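Local coordinates for uncharacterized protein (Peptoclostridium difficile 630, PDB 4YCS) that is of unknown function but, as a putative lipoprotein of the PnrA-like substrate-binding family, probably binds a small solute for import by an ABC transporter, at residues A[68-73]-A[93-98]. Numbering follows the deposited sequence.
Sequences LIIAVG and AIIDYE
Ala-93 is tied to 68-73 at both ends of its backbone: its N donates to Ile-69 O (2.9 Å), and its O receives the nearly straight N-H of Ala-71 (173°). The same carbonyl also takes a CA-H...O contact from Ile-70. The Ala-93 methyl packs against Ile-70 CG2 and Leu-68 CD1, on the sheet face that helix 118-127 packs against through Leu-68, Ile-70 and Ile-95. Ile-94 turns to the other face, where its CG1 packs on Ala-71 CB at 4.3 Å. With CG1 anti to the backbone N, the chain is carried out from the sheet and over toward the end of 68-73, bringing CG1 3.6 Å from Ala-71 O and CD1 3.8 Å from Gly-73 O.

The two strands, inclined by 19°, are the parallel neighbours of a beta-alpha-beta unit whose crossover contains helix 77-84. They lie in the middle of a five-stranded parallel sheet of order 2-1-3-4-5 with helices on both faces, the Rossmann-like architecture of the periplasmic-binding-protein clan.

Ile-95 returns to the face of Ala-93, and its N donates a hydrogen bond to Ala-71 O (2.9 Å). Its CG1 lies beside the backbone N, and the extended chain from it carries CD1 toward strand 68-72; there this methyl touches both Ile-70 CG2 and Val-72 CG2, each at 3.8 Å. The Val-72 side chain runs alongside that of Ile-95 and also packs on helix 22-38. The last rung, Gly-73 N to Ile-95 O at 3.0 Å, is more bent (136°), though its donor lies in the carbonyl plane, and beyond it the segments diverge.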
loop_
_atom_site.group_PDB
_atom_site.type_symbol
_atom_site.label_atom_id
_atom_site.label_comp_id
_atom_site.label_asym_id
_atom_site.label_seq_id
_atom_site.Cartn_x
_atom_site.Cartn_y
_atom_site.Cartn_z
ATOM N N LEU A 68 2.485 -5.286 6.207
ATOM C CA LEU A 68 2.303 -4.860 4.810
ATOM C C LEU A 68 2.122 -3.377 4.740
ATOM O O LEU A 68 1.377 -2.796 5.533
ATOM C CB LEU A 68 1.076 -5.575 4.199
ATOM C CG LEU A 68 0.695 -5.251 2.757
ATOM C CD1 LEU A 68 1.789 -5.658 1.793
ATOM C CD2 LEU A 68 -0.623 -5.927 2.350
ATOM N N ILE A 69 2.780 -2.766 3.781
ATOM C CA ILE A 69 2.695 -1.337 3.512
ATOM C C ILE A 69 2.141 -1.176 2.096
ATOM O O ILE A 69 2.731 -1.693 1.116
ATOM C CB ILE A 69 4.054 -0.642 3.616
ATOM C CG1 ILE A 69 4.573 -0.747 5.041
ATOM C CG2 ILE A 69 3.955 0.852 3.225
ATOM C CD1 ILE A 69 6.049 -0.493 5.210
ATOM N N ILE A 70 0.992 -0.537 1.987
ATOM C CA ILE A 70 0.295 -0.362 0.705
ATOM C C ILE A 70 0.347 1.114 0.245
ATOM O O ILE A 70 -0.128 2.007 0.927
ATOM C CB ILE A 70 -1.159 -0.780 0.779
ATOM C CG1 ILE A 70 -1.292 -2.188 1.388
ATOM C CG2 ILE A 70 -1.740 -0.712 -0.651
ATOM C CD1 ILE A 70 -2.696 -2.689 1.606
ATOM N N ALA A 71 0.940 1.342 -0.916
ATOM C CA ALA A 71 1.040 2.656 -1.530
ATOM C C ALA A 71 -0.023 2.759 -2.655
ATOM O O ALA A 71 -0.103 1.895 -3.520
ATOM C CB ALA A 71 2.408 2.837 -2.118
ATOM N N VAL A 72 -0.838 3.809 -2.610
ATOM C CA VAL A 72 -1.923 3.986 -3.558
ATOM C C VAL A 72 -1.617 5.087 -4.587
ATOM O O VAL A 72 -1.724 6.289 -4.310
ATOM C CB VAL A 72 -3.203 4.329 -2.820
ATOM C CG1 VAL A 72 -4.381 4.383 -3.789
ATOM C CG2 VAL A 72 -3.449 3.298 -1.722
ATOM N N GLY A 73 -1.246 4.662 -5.792
ATOM C CA GLY A 73 -1.037 5.614 -6.905
ATOM C C GLY A 73 0.324 5.472 -7.551
ATOM O O GLY A 73 1.282 5.114 -6.899
ATOM N N ALA A 93 2.961 -3.305 -1.296
ATOM C CA ALA A 93 2.004 -3.390 -2.410
ATOM C C ALA A 93 1.849 -2.007 -2.993
ATOM O O ALA A 93 1.924 -1.024 -2.260
ATOM C CB ALA A 93 0.659 -3.933 -1.975
ATOM N N ILE A 94 1.689 -1.920 -4.317
ATOM C CA ILE A 94 1.403 -0.666 -4.946
ATOM C C ILE A 94 0.168 -0.810 -5.831
ATOM O O ILE A 94 0.036 -1.821 -6.541
ATOM C CB ILE A 94 2.609 -0.120 -5.698
ATOM C CG1 ILE A 94 2.314 1.307 -6.149
ATOM C CG2 ILE A 94 3.057 -1.075 -6.828
ATOM C CD1 ILE A 94 3.539 2.047 -6.690
ATOM N N ILE A 95 -0.751 0.153 -5.712
ATOM C CA ILE A 95 -1.980 0.171 -6.488
ATOM C C ILE A 95 -1.859 1.118 -7.708
ATOM O O ILE A 95 -1.506 2.286 -7.573
ATOM C CB ILE A 95 -3.155 0.553 -5.638
ATOM C CG1 ILE A 95 -3.353 -0.498 -4.538
ATOM C CG2 ILE A 95 -4.429 0.669 -6.489
ATOM C CD1 ILE A 95 -4.220 0.005 -3.421
ATOM N N ASP A 96 -2.152 0.563 -8.893
ATOM C CA ASP A 96 -2.212 1.298 -10.177
ATOM C C ASP A 96 -0.838 1.526 -10.785
ATOM O O ASP A 96 -0.570 2.563 -11.379
ATOM C CB ASP A 96 -2.977 2.625 -10.005
ATOM C CG ASP A 96 -3.438 3.249 -11.364
ATOM O OD1 ASP A 96 -3.768 2.486 -12.316
ATOM O OD2 ASP A 96 -3.474 4.502 -11.436
ATOM N N TYR A 97 0.046 0.545 -10.638
ATOM C CA TYR A 97 1.387 0.616 -11.239
ATOM C C TYR A 97 2.041 -0.768 -11.327
ATOM O O TYR A 97 2.022 -1.565 -10.369
ATOM C CB TYR A 97 2.300 1.597 -10.483
ATOM C CG TYR A 97 3.615 1.787 -11.180
ATOM C CD1 TYR A 97 4.705 0.976 -10.894
ATOM C CD2 TYR A 97 3.756 2.756 -12.165
ATOM C CE1 TYR A 97 5.904 1.140 -11.558
ATOM C CE2 TYR A 97 4.956 2.931 -12.831
ATOM C CZ TYR A 97 6.011 2.117 -12.530
ATOM O OH TYR A 97 7.176 2.299 -13.182
ATOM N N GLU A 98 2.647 -1.038 -12.472
ATOM C CA GLU A 98 3.381 -2.269 -12.693
ATOM C C GLU A 98 4.794 -1.903 -13.089
ATOM O O GLU A 98 4.987 -1.107 -13.989
ATOM C CB GLU A 98 2.707 -3.118 -13.773
ATOM C CG GLU A 98 1.640 -4.055 -13.211
ATOM C CD GLU A 98 0.851 -4.797 -14.282
ATOM O OE1 GLU A 98 1.453 -5.515 -15.112
ATOM O OE2 GLU A 98 -0.389 -4.671 -14.286
#